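Local coordinates for beta-galactosidase (Bacillus circulans subsp. alkalophilus, PDB 3TTY), which hydrolyses terminal non-reducing beta-D-galactose residues from beta-galactosides, releasing galactose, with a TIM-barrel catalytic domain, at residues Tyr57-Asp63 with Lys131-Tyr136; Pro200-Glu206 with Ile217-Arg222. All coordinates share one frame; numbering follows the deposited sequence.

How the contacts relate
Both contacts belong to the beta-galactosidase TIM-barrel region, but they do not touch: their centres lie 41 Å apart and their nearest atoms about 27 Å. Contact 1, well out from the chain centre (about 33 Å between centres), joins two helices of the barrel's outer layer, 60-71 and 119-135. Contact 2, about 24 Å from that centre, folds a loop against helix 215-243. The same long helix also packs, through Leu240 and Trp243, on Ala133 of contact 1, and so runs between the two places. In contact 2 the side chain of Tyr221 is about 6 Å from the zinc ion, and that of Glu205 about 12 Å from a bound galactose.

Contact 1: residues Tyr57-Asp63 with Lys131-Tyr136; sequences YDFTWLD and KLAERY
The Tyr57 ring carries the aliphatic chain of Lys131 on one face, with CD 3.6 Å from the centroid and almost on the ring normal; a bend at the end of the lysine (chi4 -62°) leaves NZ off-centre, in a looser cation-pi contact. Phe59 CB lies over one face of the Arg135 guanidinium, whose edge is turned to Asp63. There the carboxylate is nearly coplanar with the guanidinium (13° apart) and is gripped side-on: Arg135 NE gives a nearly straight bond to Asp63 OD1 (3.0 Å), and Arg135 NH2 reaches Asp63 OD2 at 2.7 Å, both on syn lone pairs. Asp63 OD1 takes a second bond, from Tyr136 OH (2.7 Å), arriving nearly along the C-O axis. Beside this polar group, the apolar part forms where Phe59 CE1 meets Leu132 CD2 at 3.3 Å, and Leu62 CD2 rests on both Leu132 CD2 and Tyr136 CE2. Asp58 caps the start of helix 60-71 through Thr60 N. The contact thus ties the beginning of one outer barrel helix to the end of another, 119-135, and three bonds to one carboxylate are likely to favour its charged form and fix its rotation.

Contact 2: residues Pro200-Glu206 with Ile217-Arg222; sequences PNALSEE and ISLDYR
Pro200 approaches Ser218 to 5.9 Å between their CA atoms, where a loop with a type I turn from Asn201 to Ser204 comes up to one side of helix 215-243. The proline ring sets CD over one face of Tyr221, 3.4 Å from Tyr221 CG and offset toward the rim, a CH-pi contact. Its CG meets the CG2 branch of Ile217 at 3.9 Å. Tyr221 has CG anti to the backbone N (chi1 -162°), which turns the ring toward the proline; its hydroxyl bonds to Cys155 O, the carbonyl of a zinc ligand. This loop-on-helix packing, an elaboration of the TIM barrel, is linked through Tyr221, which also touches Cys160, to the four-cysteine zinc site of Cys115, Cys155, Cys157 and Cys160. Farther along, the extended Glu206 meets the extended Arg222 from the opposite direction. Arg222 grips it end-on, its NH1 bonding to Glu206 OE1 at 2.9 Å on the syn lone pair. Its NH2 reaches Glu206 OE2 at 3.1 Å, almost straight (178°). The two flat groups are turned 40° apart. Ser218 OG, which also bonds to Thr212 OG1, donates to Glu206 OE1 at 2.5 Å, so short that its exact length is doubtful. Arg222 NH1 bonds back to Ser218 O at 3.0 Å. A leucine in place of Arg222 would probably leave the buried Glu206 carboxylate without its counter-charge and Ser218 O with only its helical bond. Glu205 OE1 bonds to His189 NE2 and Glu205 OE2 to Gly110 N of the second subunit, while Ser204 O accepts from Arg106 of that subunit.

Contact 1: residues Tyr57-Asp63 with Lys131-Tyr136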
loop_
_atom_site.group_PDB
_atom_site.type_symbol
_atom_site.label_atom_id
_atom_site.label_comp_id
_atom_site.label_asym_id
_atom_site.label_seq_id
_atom_site.Cartn_x
_atom_site.Cartn_y
_atom_site.Cartn_z
ATOM N N TYR A 57 -31.766 21.244 -25.860
ATOM C CA TYR A 57 -30.649 20.792 -26.689
ATOM C C TYR A 57 -30.138 21.919 -27.602
ATOM O O TYR A 57 -30.906 22.544 -28.334
ATOM C CB TYR A 57 -31.049 19.573 -27.544
ATOM C CG TYR A 57 -31.431 18.337 -26.739
ATOM C CD1 TYR A 57 -30.489 17.368 -26.420
ATOM C CD2 TYR A 57 -32.730 18.146 -26.297
ATOM C CE1 TYR A 57 -30.831 16.248 -25.682
ATOM C CE2 TYR A 57 -33.084 17.021 -25.555
ATOM C CZ TYR A 57 -32.133 16.083 -25.257
ATOM O OH TYR A 57 -32.485 14.976 -24.532
ATOM N N ASP A 58 -28.834 22.166 -27.561
ATOM C CA ASP A 58 -28.230 23.180 -28.406
ATOM C C ASP A 58 -27.117 22.589 -29.262
ATOM O O ASP A 58 -26.104 22.132 -28.745
ATOM C CB ASP A 58 -27.697 24.349 -27.577
ATOM C CG ASP A 58 -27.007 25.397 -28.441
ATOM O OD1 ASP A 58 -27.508 25.685 -29.550
ATOM O OD2 ASP A 58 -25.954 25.914 -28.026
ATOM N N PHE A 59 -27.322 22.594 -30.574
ATOM C CA PHE A 59 -26.361 22.023 -31.506
ATOM C C PHE A 59 -25.733 23.094 -32.398
ATOM O O PHE A 59 -24.882 22.784 -33.238
ATOM C CB PHE A 59 -27.032 20.969 -32.393
ATOM C CG PHE A 59 -27.503 19.738 -31.657
ATOM C CD1 PHE A 59 -26.619 18.708 -31.356
ATOM C CD2 PHE A 59 -28.840 19.584 -31.319
ATOM C CE1 PHE A 59 -27.055 17.558 -30.707
ATOM C CE2 PHE A 59 -29.286 18.438 -30.674
ATOM C CZ PHE A 59 -28.390 17.421 -30.369
ATOM N N THR A 60 -26.150 24.351 -32.229
ATOM C CA THR A 60 -25.678 25.416 -33.118
ATOM C C THR A 60 -24.156 25.554 -33.103
ATOM O O THR A 60 -23.544 25.763 -34.148
ATOM C CB THR A 60 -26.369 26.774 -32.840
ATOM O OG1 THR A 60 -26.006 27.253 -31.537
ATOM C CG2 THR A 60 -27.886 26.619 -32.931
ATOM N N TRP A 61 -23.552 25.396 -31.926
ATOM C CA TRP A 61 -22.101 25.478 -31.772
ATOM C C TRP A 61 -21.435 24.377 -32.590
ATOM O O TRP A 61 -20.406 24.586 -33.239
ATOM C CB TRP A 61 -21.703 25.334 -30.289
ATOM C CG TRP A 61 -22.001 23.966 -29.735
ATOM C CD1 TRP A 61 -23.196 23.518 -29.258
ATOM C CD2 TRP A 61 -21.094 22.858 -29.647
ATOM N NE1 TRP A 61 -23.091 22.203 -28.870
ATOM C CE2 TRP A 61 -21.811 21.774 -29.101
ATOM C CE3 TRP A 61 -19.745 22.679 -29.975
ATOM C CZ2 TRP A 61 -21.222 20.530 -28.865
ATOM C CZ3 TRP A 61 -19.162 21.444 -29.736
ATOM C CH2 TRP A 61 -19.900 20.386 -29.191
ATOM N N LEU A 62 -22.032 23.198 -32.548
ATOM C CA LEU A 62 -21.490 22.039 -33.243
ATOM C C LEU A 62 -21.678 22.152 -34.763
ATOM O O LEU A 62 -20.789 21.782 -35.526
ATOM C CB LEU A 62 -22.147 20.762 -32.715
ATOM C CG LEU A 62 -21.669 19.466 -33.348
ATOM C CD1 LEU A 62 -20.187 19.343 -33.130
ATOM C CD2 LEU A 62 -22.431 18.289 -32.760
ATOM N N ASP A 63 -22.832 22.660 -35.196
ATOM C CA ASP A 63 -23.041 22.966 -36.619
ATOM C C ASP A 63 -21.845 23.733 -37.184
ATOM O O ASP A 63 -21.335 23.405 -38.248
ATOM C CB ASP A 63 -24.302 23.818 -36.834
ATOM C CG ASP A 63 -25.582 23.072 -36.534
ATOM O OD1 ASP A 63 -25.534 21.858 -36.265
ATOM O OD2 ASP A 63 -26.652 23.716 -36.570
ATOM N N LYS A 131 -30.728 12.257 -31.619
ATOM C CA LYS A 131 -30.823 13.619 -32.129
ATOM C C LYS A 131 -29.625 14.007 -32.974
ATOM O O LYS A 131 -29.770 14.726 -33.954
ATOM C CB LYS A 131 -31.000 14.621 -30.986
ATOM C CG LYS A 131 -32.396 14.615 -30.350
ATOM C CD LYS A 131 -32.481 15.609 -29.199
ATOM C CE LYS A 131 -33.914 15.762 -28.699
ATOM N NZ LYS A 131 -34.814 16.288 -29.763
ATOM N N LEU A 132 -28.438 13.552 -32.596
ATOM C CA LEU A 132 -27.245 13.843 -33.389
ATOM C C LEU A 132 -27.344 13.205 -34.777
ATOM O O LEU A 132 -27.047 13.848 -35.787
ATOM C CB LEU A 132 -25.973 13.358 -32.682
ATOM C CG LEU A 132 -25.475 14.152 -31.472
ATOM C CD1 LEU A 132 -24.553 13.304 -30.620
ATOM C CD2 LEU A 132 -24.782 15.451 -31.894
ATOM N N ALA A 133 -27.740 11.937 -34.828
ATOM C CA ALA A 133 -27.781 11.232 -36.103
ATOM C C ALA A 133 -28.884 11.816 -36.971
ATOM O O ALA A 133 -28.709 11.996 -38.176
ATOM C CB ALA A 133 -27.974 9.718 -35.904
ATOM N N GLU A 134 -30.013 12.135 -36.358
ATOM C CA GLU A 134 -31.093 12.770 -37.091
ATOM C C GLU A 134 -30.649 14.118 -37.663
ATOM O O GLU A 134 -30.869 14.409 -38.842
ATOM C CB GLU A 134 -32.324 12.944 -36.202
ATOM C CG GLU A 134 -33.404 13.855 -36.805
ATOM C CD GLU A 134 -34.609 14.026 -35.883
ATOM O OE1 GLU A 134 -35.750 13.846 -36.364
ATOM O OE2 GLU A 134 -34.416 14.343 -34.682
ATOM N N ARG A 135 -30.025 14.942 -36.832
ATOM C CA ARG A 135 -29.641 16.282 -37.273
ATOM C C ARG A 135 -28.640 16.224 -38.425
ATOM O O ARG A 135 -28.703 17.033 -39.352
ATOM C CB ARG A 135 -29.061 17.109 -36.124
ATOM C CG ARG A 135 -28.788 18.565 -36.486
ATOM C CD ARG A 135 -28.267 19.340 -35.291
ATOM N NE ARG A 135 -28.188 20.776 -35.543
ATOM C CZ ARG A 135 -29.193 21.616 -35.332
ATOM N NH1 ARG A 135 -30.353 21.159 -34.879
ATOM N NH2 ARG A 135 -29.046 22.911 -35.572
ATOM N N TYR A 136 -27.717 15.272 -38.369
ATOM C CA TYR A 136 -26.646 15.226 -39.363
ATOM C C TYR A 136 -26.784 14.065 -40.336
ATOM O O TYR A 136 -25.807 13.674 -40.966
ATOM C CB TYR A 136 -25.274 15.186 -38.672
ATOM C CG TYR A 136 -25.055 16.352 -37.732
ATOM C CD1 TYR A 136 -25.086 17.655 -38.203
ATOM C CD2 TYR A 136 -24.828 16.155 -36.376
ATOM C CE1 TYR A 136 -24.898 18.735 -37.359
ATOM C CE2 TYR A 136 -24.639 17.242 -35.514
ATOM C CZ TYR A 136 -24.673 18.521 -36.015
ATOM O OH TYR A 136 -24.487 19.606 -35.187
#

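Contact 2: residues Pro200-Glu206 with Ile217-Arg222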
loop_
_atom_site.group_PDB
_atom_site.type_symbol
_atom_site.label_atom_id
_atom_site.label_comp_id
_atom_site.label_asym_id
_atom_site.label_seq_id
_atom_site.Cartn_x
_atom_site.Cartn_y
_atom_site.Cartn_z
ATOM N N PRO A 200 -20.423 -9.064 -5.800
ATOM C CA PRO A 200 -19.165 -9.333 -5.112
ATOM C C PRO A 200 -18.228 -8.130 -5.139
ATOM O O PRO A 200 -17.701 -7.783 -6.182
ATOM C CB PRO A 200 -18.564 -10.487 -5.932
ATOM C CG PRO A 200 -19.091 -10.266 -7.337
ATOM C CD PRO A 200 -20.406 -9.527 -7.204
ATOM N N ASN A 201 -18.038 -7.493 -3.993
ATOM C CA ASN A 201 -17.024 -6.451 -3.850
ATOM C C ASN A 201 -16.493 -6.491 -2.424
ATOM O O ASN A 201 -16.605 -7.513 -1.761
ATOM C CB ASN A 201 -17.566 -5.066 -4.247
ATOM C CG ASN A 201 -18.707 -4.603 -3.363
ATOM O OD1 ASN A 201 -19.014 -5.226 -2.353
ATOM N ND2 ASN A 201 -19.325 -3.484 -3.730
ATOM N N ALA A 202 -15.919 -5.398 -1.950
ATOM C CA ALA A 202 -15.281 -5.408 -0.634
ATOM C C ALA A 202 -16.256 -5.638 0.530
ATOM O O ALA A 202 -15.835 -5.962 1.634
ATOM C CB ALA A 202 -14.465 -4.120 -0.412
ATOM N N LEU A 203 -17.553 -5.461 0.288
ATOM C CA LEU A 203 -18.542 -5.669 1.337
ATOM C C LEU A 203 -18.932 -7.148 1.449
ATOM O O LEU A 203 -19.554 -7.544 2.422
ATOM C CB LEU A 203 -19.803 -4.824 1.093
ATOM C CG LEU A 203 -19.669 -3.292 0.996
ATOM C CD1 LEU A 203 -21.030 -2.595 0.755
ATOM C CD2 LEU A 203 -18.984 -2.712 2.233
ATOM N N SER A 204 -18.563 -7.958 0.456
ATOM C CA SER A 204 -19.120 -9.303 0.353
ATOM C C SER A 204 -18.081 -10.415 0.171
ATOM O O SER A 204 -17.540 -10.886 1.153
ATOM C CB SER A 204 -20.209 -9.355 -0.730
ATOM O OG SER A 204 -19.724 -8.852 -1.966
ATOM N N GLU A 205 -17.797 -10.824 -1.069
ATOM C CA GLU A 205 -16.888 -11.946 -1.314
ATOM C C GLU A 205 -15.453 -11.558 -1.677
ATOM O O GLU A 205 -14.577 -12.415 -1.736
ATOM C CB GLU A 205 -17.420 -12.834 -2.442
ATOM C CG GLU A 205 -18.783 -13.441 -2.205
ATOM C CD GLU A 205 -18.802 -14.481 -1.083
ATOM O OE1 GLU A 205 -19.864 -15.102 -0.892
ATOM O OE2 GLU A 205 -17.772 -14.670 -0.395
ATOM N N GLU A 206 -15.212 -10.285 -1.954
ATOM C CA GLU A 206 -13.937 -9.900 -2.563
ATOM C C GLU A 206 -13.120 -8.989 -1.677
ATOM O O GLU A 206 -13.651 -8.345 -0.776
ATOM C CB GLU A 206 -14.150 -9.247 -3.936
ATOM C CG GLU A 206 -14.656 -10.246 -4.976
ATOM C CD GLU A 206 -14.705 -9.695 -6.397
ATOM O OE1 GLU A 206 -15.325 -10.358 -7.256
ATOM O OE2 GLU A 206 -14.128 -8.614 -6.661
ATOM N N ILE A 217 -19.055 -16.551 -8.547
ATOM C CA ILE A 217 -19.802 -15.307 -8.444
ATOM C C ILE A 217 -19.015 -14.141 -9.074
ATOM O O ILE A 217 -19.537 -13.387 -9.883
ATOM C CB ILE A 217 -20.123 -15.010 -6.969
ATOM C CG1 ILE A 217 -20.901 -16.181 -6.363
ATOM C CG2 ILE A 217 -20.907 -13.718 -6.833
ATOM C CD1 ILE A 217 -21.309 -15.970 -4.910
ATOM N N SER A 218 -17.748 -14.014 -8.697
ATOM C CA SER A 218 -16.891 -12.954 -9.206
ATOM C C SER A 218 -16.775 -13.023 -10.722
ATOM O O SER A 218 -16.827 -12.004 -11.410
ATOM C CB SER A 218 -15.513 -13.070 -8.574
ATOM O OG SER A 218 -15.587 -12.829 -7.180
ATOM N N LEU A 219 -16.622 -14.236 -11.236
ATOM C CA LEU A 219 -16.502 -14.457 -12.669
ATOM C C LEU A 219 -17.764 -14.007 -13.404
ATOM O O LEU A 219 -17.682 -13.249 -14.363
ATOM C CB LEU A 219 -16.219 -15.934 -12.949
ATOM C CG LEU A 219 -16.042 -16.381 -14.402
ATOM C CD1 LEU A 219 -15.050 -15.494 -15.119
ATOM C CD2 LEU A 219 -15.607 -17.860 -14.463
ATOM N N ASP A 220 -18.924 -14.481 -12.945
ATOM C CA ASP A 220 -20.210 -14.078 -13.507
ATOM C C ASP A 220 -20.499 -12.596 -13.408
ATOM O O ASP A 220 -21.138 -12.038 -14.284
ATOM C CB ASP A 220 -21.376 -14.853 -12.877
ATOM C CG ASP A 220 -21.504 -16.260 -13.433
ATOM O OD1 ASP A 220 -22.266 -17.061 -12.852
ATOM O OD2 ASP A 220 -20.815 -16.573 -14.432
ATOM N N TYR A 221 -20.052 -11.953 -12.341
ATOM C CA TYR A 221 -20.340 -10.532 -12.216
ATOM C C TYR A 221 -19.555 -9.727 -13.265
ATOM O O TYR A 221 -20.071 -8.765 -13.855
ATOM C CB TYR A 221 -20.065 -10.037 -10.796
ATOM C CG TYR A 221 -20.751 -8.725 -10.511
ATOM C CD1 TYR A 221 -22.117 -8.681 -10.214
ATOM C CD2 TYR A 221 -20.041 -7.525 -10.551
ATOM C CE1 TYR A 221 -22.754 -7.472 -9.958
ATOM C CE2 TYR A 221 -20.665 -6.318 -10.293
ATOM C CZ TYR A 221 -22.018 -6.299 -10.007
ATOM O OH TYR A 221 -22.627 -5.102 -9.764
ATOM N N ARG A 222 -18.316 -10.144 -13.513
ATOM C CA ARG A 222 -17.514 -9.521 -14.553
ATOM C C ARG A 222 -18.135 -9.749 -15.937
ATOM O O ARG A 222 -18.188 -8.823 -16.753
ATOM C CB ARG A 222 -16.054 -9.992 -14.471
ATOM C CG ARG A 222 -15.295 -9.357 -13.308
ATOM C CD ARG A 222 -14.152 -10.218 -12.781
ATOM N NE ARG A 222 -13.414 -9.534 -11.712
ATOM C CZ ARG A 222 -13.837 -9.433 -10.449
ATOM N NH1 ARG A 222 -14.995 -9.978 -10.086
ATOM N NH2 ARG A 222 -13.109 -8.782 -9.547
#